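Local coordinates for glycosyl hydrolase family 2, TIM barrel domain protein (Faecalibacterium prausnitzii A2-165, PDB 6ED2), which probably hydrolyses beta-glucuronides as a beta-glucuronidase of glycosyl hydrolase family 2, at residues D109-R120 with E134-T145; K84-D92 with R181-Y191. All blocks are in the same frame, centred on the assembly; numbering follows the deposited sequence. Where two conformers were deposited one is given.

Interaction 1 (D109-R120 with E134-T145); sequences DIVLRFGSVTHR and EGGFLPFDATVT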
loop_
_atom_site.group_PDB
_atom_site.type_symbol
_atom_site.label_atom_id
_atom_site.label_comp_id
_atom_site.label_asym_id
_atom_site.label_seq_id
_atom_site.Cartn_x
_atom_site.Cartn_y
_atom_site.Cartn_z
ATOM N N ASP A 109 48.892 12.856 -24.605
ATOM C CA ASP A 109 47.627 12.727 -25.315
ATOM C C ASP A 109 46.475 13.109 -24.392
ATOM O O ASP A 109 46.453 12.725 -23.219
ATOM C CB ASP A 109 47.437 11.299 -25.825
ATOM C CG ASP A 109 47.536 11.202 -27.348
ATOM O OD1 ASP A 109 47.614 12.246 -28.052
ATOM O OD2 ASP A 109 47.570 10.060 -27.832
ATOM N N ILE A 110 45.526 13.869 -24.928
ATOM C CA ILE A 110 44.360 14.333 -24.181
ATOM C C ILE A 110 43.143 13.626 -24.745
ATOM O O ILE A 110 42.782 13.838 -25.914
ATOM C CB ILE A 110 44.170 15.860 -24.262
ATOM C CG1 ILE A 110 45.509 16.605 -24.138
ATOM C CG2 ILE A 110 43.205 16.307 -23.162
ATOM C CD1 ILE A 110 46.230 16.336 -22.842
ATOM N N VAL A 111 42.497 12.809 -23.908
ATOM C CA VAL A 111 41.440 11.904 -24.342
ATOM C C VAL A 111 40.263 11.993 -23.377
ATOM O O VAL A 111 40.449 11.882 -22.159
ATOM C CB VAL A 111 41.949 10.444 -24.417
ATOM C CG1 VAL A 111 40.887 9.541 -25.033
ATOM C CG2 VAL A 111 43.287 10.347 -25.186
ATOM N N LEU A 112 39.054 12.133 -23.929
ATOM C CA LEU A 112 37.806 12.020 -23.173
ATOM C C LEU A 112 37.254 10.600 -23.259
ATOM O O LEU A 112 37.186 10.029 -24.347
ATOM C CB LEU A 112 36.767 12.994 -23.721
ATOM C CG LEU A 112 37.146 14.462 -23.592
ATOM C CD1 LEU A 112 36.240 15.301 -24.465
ATOM C CD2 LEU A 112 37.071 14.885 -22.119
ATOM N N ARG A 113 36.862 10.031 -22.119
ATOM C CA ARG A 113 36.166 8.749 -22.075
ATOM C C ARG A 113 34.719 8.950 -21.636
ATOM O O ARG A 113 34.453 9.600 -20.613
ATOM C CB ARG A 113 36.849 7.762 -21.125
ATOM C CG ARG A 113 35.912 6.615 -20.655
ATOM C CD ARG A 113 35.625 5.555 -21.763
ATOM N NE ARG A 113 36.836 4.842 -22.181
ATOM C CZ ARG A 113 37.292 3.712 -21.632
ATOM N NH1 ARG A 113 36.645 3.131 -20.619
ATOM N NH2 ARG A 113 38.415 3.159 -22.094
ATOM N N PHE A 114 33.791 8.400 -22.411
ATOM C CA PHE A 114 32.396 8.262 -22.017
ATOM C C PHE A 114 32.115 6.799 -21.697
ATOM O O PHE A 114 32.239 5.933 -22.575
ATOM C CB PHE A 114 31.468 8.755 -23.119
ATOM C CG PHE A 114 31.645 10.206 -23.439
ATOM C CD1 PHE A 114 30.811 11.158 -22.870
ATOM C CD2 PHE A 114 32.652 10.623 -24.294
ATOM C CE1 PHE A 114 30.982 12.509 -23.147
ATOM C CE2 PHE A 114 32.829 11.978 -24.584
ATOM C CZ PHE A 114 31.998 12.918 -24.007
ATOM N N GLY A 115 31.790 6.520 -20.431
ATOM C CA GLY A 115 31.304 5.195 -20.073
ATOM C C GLY A 115 30.202 4.740 -21.012
ATOM O O GLY A 115 30.218 3.612 -21.509
ATOM N N SER A 116 29.255 5.634 -21.309
ATOM C CA SER A 116 28.232 5.390 -22.321
ATOM C C SER A 116 27.488 6.690 -22.586
ATOM O O SER A 116 27.460 7.596 -21.744
ATOM C CB SER A 116 27.237 4.298 -21.894
ATOM O OG SER A 116 26.444 4.726 -20.793
ATOM N N VAL A 117 26.898 6.772 -23.778
ATOM C CA VAL A 117 25.903 7.783 -24.113
ATOM C C VAL A 117 24.786 7.065 -24.851
ATOM O O VAL A 117 25.042 6.338 -25.816
ATOM C CB VAL A 117 26.479 8.935 -24.971
ATOM C CG1 VAL A 117 25.392 9.948 -25.287
ATOM C CG2 VAL A 117 27.652 9.642 -24.254
ATOM N N THR A 118 23.553 7.231 -24.390
ATOM C CA THR A 118 22.429 6.432 -24.868
ATOM C C THR A 118 21.530 7.301 -25.733
ATOM O O THR A 118 21.040 8.330 -25.259
ATOM C CB THR A 118 21.671 5.861 -23.674
ATOM O OG1 THR A 118 22.596 5.136 -22.840
ATOM C CG2 THR A 118 20.532 4.957 -24.129
ATOM N N HIS A 119 21.308 6.912 -26.997
ATOM C CA HIS A 119 21.769 5.678 -27.652
ATOM C C HIS A 119 22.971 5.878 -28.593
ATOM O O HIS A 119 23.660 4.933 -28.951
ATOM C CB HIS A 119 20.625 5.085 -28.484
ATOM C CG HIS A 119 19.576 4.397 -27.680
ATOM N ND1 HIS A 119 19.824 3.243 -26.966
ATOM C CD2 HIS A 119 18.268 4.686 -27.491
ATOM C CE1 HIS A 119 18.715 2.862 -26.354
ATOM N NE2 HIS A 119 17.757 3.724 -26.653
ATOM N N ARG A 120 23.160 7.110 -29.055
ATOM C CA ARG A 120 24.231 7.440 -29.987
ATOM C C ARG A 120 24.685 8.856 -29.669
ATOM O O ARG A 120 23.961 9.627 -29.032
ATOM C CB ARG A 120 23.772 7.324 -31.450
ATOM C CG ARG A 120 22.535 8.185 -31.814
ATOM C CD ARG A 120 21.856 7.690 -33.115
ATOM N NE ARG A 120 21.614 6.257 -33.005
ATOM C CZ ARG A 120 20.486 5.724 -32.543
ATOM N NH1 ARG A 120 19.462 6.497 -32.178
ATOM N NH2 ARG A 120 20.380 4.408 -32.461
ATOM N N GLU A 134 27.853 4.806 -31.884
ATOM C CA GLU A 134 26.557 4.165 -31.979
ATOM C C GLU A 134 26.465 3.105 -30.891
ATOM O O GLU A 134 27.400 2.322 -30.704
ATOM C CB GLU A 134 26.371 3.537 -33.366
ATOM C CG GLU A 134 25.168 2.623 -33.441
ATOM C CD GLU A 134 23.860 3.401 -33.401
ATOM O OE1 GLU A 134 23.851 4.587 -33.800
ATOM O OE2 GLU A 134 22.844 2.827 -32.954
ATOM N N GLY A 135 25.346 3.081 -30.174
ATOM C CA GLY A 135 25.149 2.072 -29.144
ATOM C C GLY A 135 25.210 2.701 -27.768
ATOM O O GLY A 135 26.185 3.388 -27.447
ATOM N N GLY A 136 24.191 2.465 -26.946
ATOM C CA GLY A 136 24.029 3.193 -25.706
ATOM C C GLY A 136 24.601 2.551 -24.461
ATOM O O GLY A 136 24.335 3.046 -23.358
ATOM N N PHE A 137 25.383 1.470 -24.577
ATOM C CA PHE A 137 25.729 0.754 -23.355
ATOM C C PHE A 137 27.180 0.320 -23.301
ATOM O O PHE A 137 27.531 -0.532 -22.466
ATOM C CB PHE A 137 24.790 -0.448 -23.170
ATOM C CG PHE A 137 23.350 -0.047 -23.116
ATOM C CD1 PHE A 137 22.761 0.287 -21.907
ATOM C CD2 PHE A 137 22.619 0.104 -24.279
ATOM C CE1 PHE A 137 21.450 0.704 -21.848
ATOM C CE2 PHE A 137 21.306 0.525 -24.241
ATOM C CZ PHE A 137 20.714 0.814 -23.010
ATOM N N LEU A 138 28.043 0.910 -24.117
ATOM C CA LEU A 138 29.446 0.520 -24.118
ATOM C C LEU A 138 30.289 1.767 -24.319
ATOM O O LEU A 138 29.807 2.755 -24.882
ATOM C CB LEU A 138 29.740 -0.530 -25.216
ATOM C CG LEU A 138 29.242 -1.934 -24.868
ATOM C CD1 LEU A 138 29.144 -2.821 -26.130
ATOM C CD2 LEU A 138 30.150 -2.593 -23.791
ATOM N N PRO A 139 31.536 1.760 -23.857
ATOM C CA PRO A 139 32.315 3.001 -23.794
ATOM C C PRO A 139 32.985 3.357 -25.109
ATOM O O PRO A 139 33.242 2.507 -25.967
ATOM C CB PRO A 139 33.380 2.698 -22.733
ATOM C CG PRO A 139 33.541 1.221 -22.781
ATOM C CD PRO A 139 32.187 0.657 -23.130
ATOM N N PHE A 140 33.326 4.642 -25.221
ATOM C CA PHE A 140 34.101 5.135 -26.342
ATOM C C PHE A 140 34.919 6.349 -25.913
ATOM O O PHE A 140 34.580 7.048 -24.952
ATOM C CB PHE A 140 33.199 5.473 -27.522
ATOM C CG PHE A 140 32.246 6.590 -27.257
ATOM C CD1 PHE A 140 32.524 7.872 -27.706
ATOM C CD2 PHE A 140 31.056 6.360 -26.570
ATOM C CE1 PHE A 140 31.624 8.917 -27.481
ATOM C CE2 PHE A 140 30.160 7.382 -26.340
ATOM C CZ PHE A 140 30.442 8.668 -26.797
ATOM N N ASP A 141 35.998 6.597 -26.657
ATOM C CA ASP A 141 36.942 7.671 -26.383
ATOM C C ASP A 141 36.930 8.719 -27.493
ATOM O O ASP A 141 36.592 8.433 -28.648
ATOM C CB ASP A 141 38.363 7.115 -26.232
ATOM C CG ASP A 141 38.549 6.289 -24.960
ATOM O OD1 ASP A 141 37.922 6.612 -23.920
ATOM O OD2 ASP A 141 39.334 5.307 -24.996
ATOM N N ALA A 142 37.313 9.942 -27.132
ATOM C CA ALA A 142 37.514 11.027 -28.087
ATOM C C ALA A 142 38.868 11.662 -27.815
ATOM O O ALA A 142 39.095 12.195 -26.720
ATOM C CB ALA A 142 36.409 12.077 -27.989
ATOM N N THR A 143 39.764 11.599 -28.800
ATOM C CA THR A 143 41.090 12.186 -28.662
ATOM C C THR A 143 41.018 13.664 -29.004
ATOM O O THR A 143 40.521 14.033 -30.072
ATOM C CB THR A 143 42.096 11.472 -29.562
ATOM O OG1 THR A 143 42.448 10.213 -28.973
ATOM C CG2 THR A 143 43.371 12.304 -29.727
ATOM N N VAL A 144 41.471 14.524 -28.083
ATOM C CA VAL A 144 41.275 15.957 -28.313
ATOM C C VAL A 144 42.598 16.698 -28.146
ATOM O O VAL A 144 42.621 17.917 -27.928
ATOM C CB VAL A 144 40.185 16.519 -27.381
ATOM C CG1 VAL A 144 38.864 15.806 -27.626
ATOM C CG2 VAL A 144 40.600 16.386 -25.939
ATOM N N THR A 145 43.701 15.956 -28.289
ATOM C CA THR A 145 45.043 16.489 -28.074
ATOM C C THR A 145 45.291 17.782 -28.841
ATOM O O THR A 145 45.832 18.746 -28.290
ATOM C CB THR A 145 46.069 15.442 -28.476
ATOM O OG1 THR A 145 45.845 14.269 -27.696
ATOM C CG2 THR A 145 47.491 15.964 -28.255
HETATM O O HOH W 1 44.980 9.036 -28.963
HETATM O O HOH W 2 24.083 3.268 -20.548
HETATM O O HOH W 3 27.558 4.378 -25.300
HETATM O O HOH W 4 21.864 1.543 -27.916
#

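Interaction 2 (K84-D92 with R181-Y191); sequences KASREYCGD and RKIAAPYFDFY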
loop_
_atom_site.group_PDB
_atom_site.type_symbol
_atom_site.label_atom_id
_atom_site.label_comp_id
_atom_site.label_asym_id
_atom_site.label_seq_id
_atom_site.Cartn_x
_atom_site.Cartn_y
_atom_site.Cartn_z
ATOM N N LYS A 84 5.300 14.981 -18.739
ATOM C CA LYS A 84 5.455 13.737 -19.490
ATOM C C LYS A 84 6.151 13.949 -20.843
ATOM O O LYS A 84 6.847 13.046 -21.323
ATOM C CB LYS A 84 4.081 13.072 -19.678
ATOM C CG LYS A 84 4.138 11.698 -20.352
ATOM C CD LYS A 84 2.787 11.005 -20.370
ATOM C CE LYS A 84 2.266 10.789 -18.966
ATOM N NZ LYS A 84 1.284 9.672 -18.924
ATOM N N ALA A 85 5.980 15.121 -21.471
ATOM C CA ALA A 85 6.623 15.375 -22.760
ATOM C C ALA A 85 8.140 15.297 -22.647
ATOM O O ALA A 85 8.814 14.809 -23.559
ATOM C CB ALA A 85 6.206 16.742 -23.309
ATOM N N SER A 86 8.697 15.774 -21.537
ATOM C CA SER A 86 10.134 15.651 -21.330
ATOM C C SER A 86 10.512 14.223 -20.972
ATOM O O SER A 86 11.525 13.706 -21.460
ATOM C CB SER A 86 10.588 16.613 -20.232
ATOM O OG SER A 86 10.263 17.949 -20.576
ATOM N N ARG A 87 9.717 13.564 -20.117
ATOM C CA ARG A 87 10.031 12.176 -19.783
ATOM C C ARG A 87 10.060 11.315 -21.036
ATOM O O ARG A 87 10.950 10.475 -21.197
ATOM C CB ARG A 87 9.036 11.608 -18.772
ATOM C CG ARG A 87 9.439 10.231 -18.238
ATOM C CD ARG A 87 8.229 9.473 -17.653
ATOM N NE ARG A 87 7.391 8.910 -18.703
ATOM C CZ ARG A 87 6.088 8.634 -18.585
ATOM N NH1 ARG A 87 5.437 8.865 -17.451
ATOM N NH2 ARG A 87 5.426 8.114 -19.617
ATOM N N GLU A 88 9.121 11.534 -21.952
ATOM C CA GLU A 88 9.002 10.707 -23.151
ATOM C C GLU A 88 9.722 11.301 -24.361
ATOM O O GLU A 88 9.552 10.792 -25.473
ATOM C CB GLU A 88 7.523 10.481 -23.486
ATOM C CG GLU A 88 6.765 9.585 -22.493
ATOM C CD GLU A 88 6.973 8.085 -22.756
ATOM O OE1 GLU A 88 7.578 7.725 -23.787
ATOM O OE2 GLU A 88 6.531 7.252 -21.934
ATOM N N TYR A 89 10.500 12.374 -24.179
ATOM C CA TYR A 89 11.163 13.012 -25.312
ATOM C C TYR A 89 11.974 12.009 -26.122
ATOM O O TYR A 89 12.784 11.242 -25.575
ATOM C CB TYR A 89 12.087 14.136 -24.848
ATOM C CG TYR A 89 12.772 14.784 -26.023
ATOM C CD1 TYR A 89 12.137 15.799 -26.742
ATOM C CD2 TYR A 89 14.029 14.360 -26.452
ATOM C CE1 TYR A 89 12.747 16.398 -27.832
ATOM C CE2 TYR A 89 14.649 14.947 -27.559
ATOM C CZ TYR A 89 14.000 15.965 -28.240
ATOM O OH TYR A 89 14.601 16.564 -29.325
ATOM N N CYS A 90 11.781 12.040 -27.437
ATOM C CA CYS A 90 12.458 11.115 -28.341
ATOM C C CYS A 90 13.041 11.909 -29.500
ATOM O O CYS A 90 12.298 12.550 -30.251
ATOM C CB CYS A 90 11.495 10.034 -28.842
ATOM S SG CYS A 90 12.317 8.718 -29.815
ATOM N N GLY A 91 14.355 11.894 -29.628
ATOM C CA GLY A 91 14.992 12.657 -30.683
ATOM C C GLY A 91 16.389 13.081 -30.265
ATOM O O GLY A 91 17.060 12.376 -29.517
ATOM N N ASP A 92 16.800 14.238 -30.791
ATOM C CA ASP A 92 18.103 14.833 -30.492
ATOM C C ASP A 92 18.046 15.643 -29.196
ATOM O O ASP A 92 17.086 16.385 -28.957
ATOM C CB ASP A 92 18.525 15.781 -31.620
ATOM C CG ASP A 92 19.006 15.070 -32.873
ATOM O OD1 ASP A 92 19.301 13.852 -32.843
ATOM O OD2 ASP A 92 19.088 15.762 -33.906
ATOM N N ARG A 181 5.058 15.296 -31.984
ATOM C CA ARG A 181 6.166 14.825 -31.162
ATOM C C ARG A 181 6.497 13.378 -31.510
ATOM O O ARG A 181 5.601 12.543 -31.679
ATOM C CB ARG A 181 5.826 14.937 -29.670
ATOM C CG ARG A 181 5.708 16.384 -29.143
ATOM C CD ARG A 181 5.374 16.452 -27.645
ATOM N NE ARG A 181 4.118 15.785 -27.275
ATOM C CZ ARG A 181 4.042 14.734 -26.455
ATOM N NH1 ARG A 181 2.864 14.195 -26.167
ATOM N NH2 ARG A 181 5.142 14.215 -25.917
ATOM N N LYS A 182 7.793 13.093 -31.633
ATOM C CA LYS A 182 8.252 11.715 -31.733
ATOM C C LYS A 182 8.101 11.033 -30.379
ATOM O O LYS A 182 8.289 11.648 -29.331
ATOM C CB LYS A 182 9.718 11.660 -32.192
ATOM C CG LYS A 182 9.932 11.304 -33.674
ATOM C CD LYS A 182 11.369 11.599 -34.147
ATOM C CE LYS A 182 11.603 13.102 -34.402
ATOM N NZ LYS A 182 13.052 13.518 -34.508
ATOM N N ILE A 183 7.753 9.754 -30.412
ATOM C CA ILE A 183 7.638 8.913 -29.232
ATOM C C ILE A 183 8.359 7.614 -29.560
ATOM O O ILE A 183 8.334 7.163 -30.710
ATOM C CB ILE A 183 6.158 8.654 -28.853
ATOM C CG1 ILE A 183 6.052 7.964 -27.506
ATOM C CG2 ILE A 183 5.451 7.797 -29.891
ATOM C CD1 ILE A 183 6.614 8.795 -26.431
ATOM N N ALA A 184 9.039 7.034 -28.575
ATOM C CA ALA A 184 9.716 5.765 -28.802
ATOM C C ALA A 184 8.737 4.616 -28.611
ATOM O O ALA A 184 7.904 4.636 -27.698
ATOM C CB ALA A 184 10.910 5.597 -27.860
ATOM N N ALA A 185 8.836 3.616 -29.487
ATOM C CA ALA A 185 7.983 2.428 -29.448
ATOM C C ALA A 185 8.887 1.206 -29.411
ATOM O O ALA A 185 9.169 0.598 -30.452
ATOM C CB ALA A 185 7.042 2.378 -30.652
ATOM N N PRO A 186 9.365 0.823 -28.231
ATOM C CA PRO A 186 10.329 -0.280 -28.151
ATOM C C PRO A 186 9.696 -1.608 -28.521
ATOM O O PRO A 186 8.506 -1.826 -28.301
ATOM C CB PRO A 186 10.751 -0.281 -26.676
ATOM C CG PRO A 186 10.274 1.019 -26.104
ATOM C CD PRO A 186 9.065 1.400 -26.908
ATOM N N TYR A 187 10.516 -2.505 -29.081
ATOM C CA TYR A 187 10.146 -3.911 -29.168
ATOM C C TYR A 187 10.579 -4.663 -27.932
ATOM O O TYR A 187 10.577 -5.901 -27.940
ATOM C CB TYR A 187 10.762 -4.593 -30.402
ATOM C CG TYR A 187 10.393 -3.991 -31.738
ATOM C CD1 TYR A 187 9.312 -3.112 -31.867
ATOM C CD2 TYR A 187 11.137 -4.297 -32.879
ATOM C CE1 TYR A 187 8.988 -2.559 -33.095
ATOM C CE2 TYR A 187 10.830 -3.752 -34.096
ATOM C CZ TYR A 187 9.758 -2.887 -34.208
ATOM O OH TYR A 187 9.456 -2.354 -35.427
ATOM N N PHE A 188 10.977 -3.939 -26.885
ATOM C CA PHE A 188 11.489 -4.537 -25.665
ATOM C C PHE A 188 10.683 -4.039 -24.476
ATOM O O PHE A 188 9.954 -3.049 -24.545
ATOM C CB PHE A 188 12.986 -4.249 -25.463
ATOM C CG PHE A 188 13.370 -2.821 -25.694
ATOM C CD1 PHE A 188 13.306 -1.890 -24.654
ATOM C CD2 PHE A 188 13.810 -2.404 -26.944
ATOM C CE1 PHE A 188 13.683 -0.551 -24.858
ATOM C CE2 PHE A 188 14.175 -1.076 -27.177
ATOM C CZ PHE A 188 14.115 -0.144 -26.132
ATOM N N ASP A 189 10.734 -4.765 -23.364
ATOM C CA ASP A 189 9.798 -4.442 -22.284
ATOM C C ASP A 189 10.208 -3.187 -21.509
ATOM O O ASP A 189 9.333 -2.453 -21.042
ATOM C CB ASP A 189 9.653 -5.644 -21.334
ATOM C CG ASP A 189 8.473 -5.513 -20.361
ATOM O OD1 ASP A 189 8.353 -6.360 -19.440
ATOM O OD2 ASP A 189 7.666 -4.573 -20.508
ATOM N N PHE A 190 11.500 -2.879 -21.415
ATOM C CA PHE A 190 11.984 -1.890 -20.461
ATOM C C PHE A 190 11.897 -0.471 -21.024
ATOM O O PHE A 190 11.867 -0.262 -22.240
ATOM C CB PHE A 190 13.421 -2.225 -20.009
ATOM C CG PHE A 190 14.400 -2.480 -21.140
ATOM C CD1 PHE A 190 15.297 -1.485 -21.539
ATOM C CD2 PHE A 190 14.468 -3.721 -21.756
ATOM C CE1 PHE A 190 16.227 -1.714 -22.556
ATOM C CE2 PHE A 190 15.398 -3.962 -22.773
ATOM C CZ PHE A 190 16.282 -2.948 -23.169
ATOM N N TYR A 191 11.811 0.505 -20.119
ATOM C CA TYR A 191 11.647 1.891 -20.528
ATOM C C TYR A 191 12.875 2.383 -21.302
ATOM O O TYR A 191 14.017 2.013 -21.007
ATOM C CB TYR A 191 11.397 2.784 -19.309
ATOM C CG TYR A 191 10.875 4.164 -19.680
ATOM C CD1 TYR A 191 9.511 4.396 -19.812
ATOM C CD2 TYR A 191 11.750 5.228 -19.932
ATOM C CE1 TYR A 191 9.020 5.652 -20.171
ATOM C CE2 TYR A 191 11.267 6.491 -20.299
ATOM C CZ TYR A 191 9.900 6.684 -20.420
ATOM O OH TYR A 191 9.402 7.922 -20.781
HETATM O O HOH W 5 8.042 14.918 -26.212
HETATM O O HOH W 6 9.539 8.150 -26.050
HETATM O O HOH W 7 8.155 5.122 -24.665
HETATM O O HOH W 8 9.417 13.830 -28.297
HETATM O O HOH W 9 12.206 14.932 -31.757
#

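Interaction 1 (D109-R120 with E134-T145)
An antiparallel strand pair of the family 2 sugar-binding domain joins V111, L112, R113 and F114 of strand 109-114 to T143, A142, D141 and F140 of strand 140-143. L112 with A142 and F114 with F140 are hydrogen-bonded pairs. On the face bearing R113, its NE donates to D141 OD1 (2.7 Å), meeting the syn side 31° out of the carboxylate plane; bends at chi2 and chi3 turn NE across toward the aspartate on strand 140-143. On the other face the F140 ring, its CG set between N and C (chi1 64°), takes F114 CB over one face, 3.7 Å from CE2, while V117 CG2 touches its edge. Strand 200-205 flanks strand 109-114 on its other side, in the jelly-roll-like beta-sandwich usual for this family. Just past strand 140-143, T145 OG1 donates to D109 OD1 (2.7 Å) and accepts from I110 N (2.8 Å), a double role that suits a hydroxyl, which can donate and accept through one atom. In the far turn G136 passes so close to T118 and H119 that a CB would clash with T118 CG2. R120 then grips E134 side-on, NE to OE1 (2.9 Å) and NH2 to OE2 (3.0 Å), each on a syn lone pair.

Interaction 2 (K84-D92 with R181-Y191)
A polar, partly water-mediated contact within the sugar-binding domain sets the short helix 84-87 and the turn after it against strand 182-186 and the loop that follows. At its buried end the hydroxyl of Y191 lies between R87 and E88. R87 NE donates to Y191 OH (3.1 Å), which sits near the guanidinium plane while the tyrosine ring stands almost perpendicular to it (87°); the same hydroxyl donates a weak hydrogen bond to R87 O (3.0 Å). The long arginine chain, bent at chi3, also lets NH2 meet E88 OE2 (2.7 Å) on its anti lone pair, and this salt bridge helps to fix the carboxylate beside the edge of the Y191 ring. A leucine in place of R87 would probably leave Y191 OH without its NE donor and E88 without its charged mate, leaving the carboxylate less firmly fixed. I183 lays CD1 against E88 CB (3.5 Å). Two waters tie E88 OE1 to the strand, one accepting from A184 N and the other donating to A184 O. Farther along, the short side chain of C90 packs closely on the strand: CB lies against the K182 carbonyl, and SG, anti to N (chi1 -173°), reaches A184 CB (3.9 Å). Strand 172-176 pairs with strand 182-186 and adds T174 against C90. Helix 84-87 reaches E589 of the same chain through K84 and R87, and both side chains also bond S549 O of the second subunit, leaving this helix at a subunit boundary.

Both contacts belong to the sugar-binding domain, with centres 23 Å apart and nearest atoms about 5 Å apart, so they approach without touching. Along the chain, 84-92 comes first, then 109-120 and 134-145, and 181-191 last: interaction 1 is nested inside the loop closed by interaction 2. Interaction 1 lies in the large antiparallel sheet, whose strand 92-101 begins at D92, the last residue of 84-92; interaction 2 instead uses the separate two-strand sheet of 172-176 and 182-186. N161, at the end of strand 152-161, links them, bonding both R120 and D92. The domain thus combines a sheet pairing close in sequence with a long-range closure that reaches the second subunit.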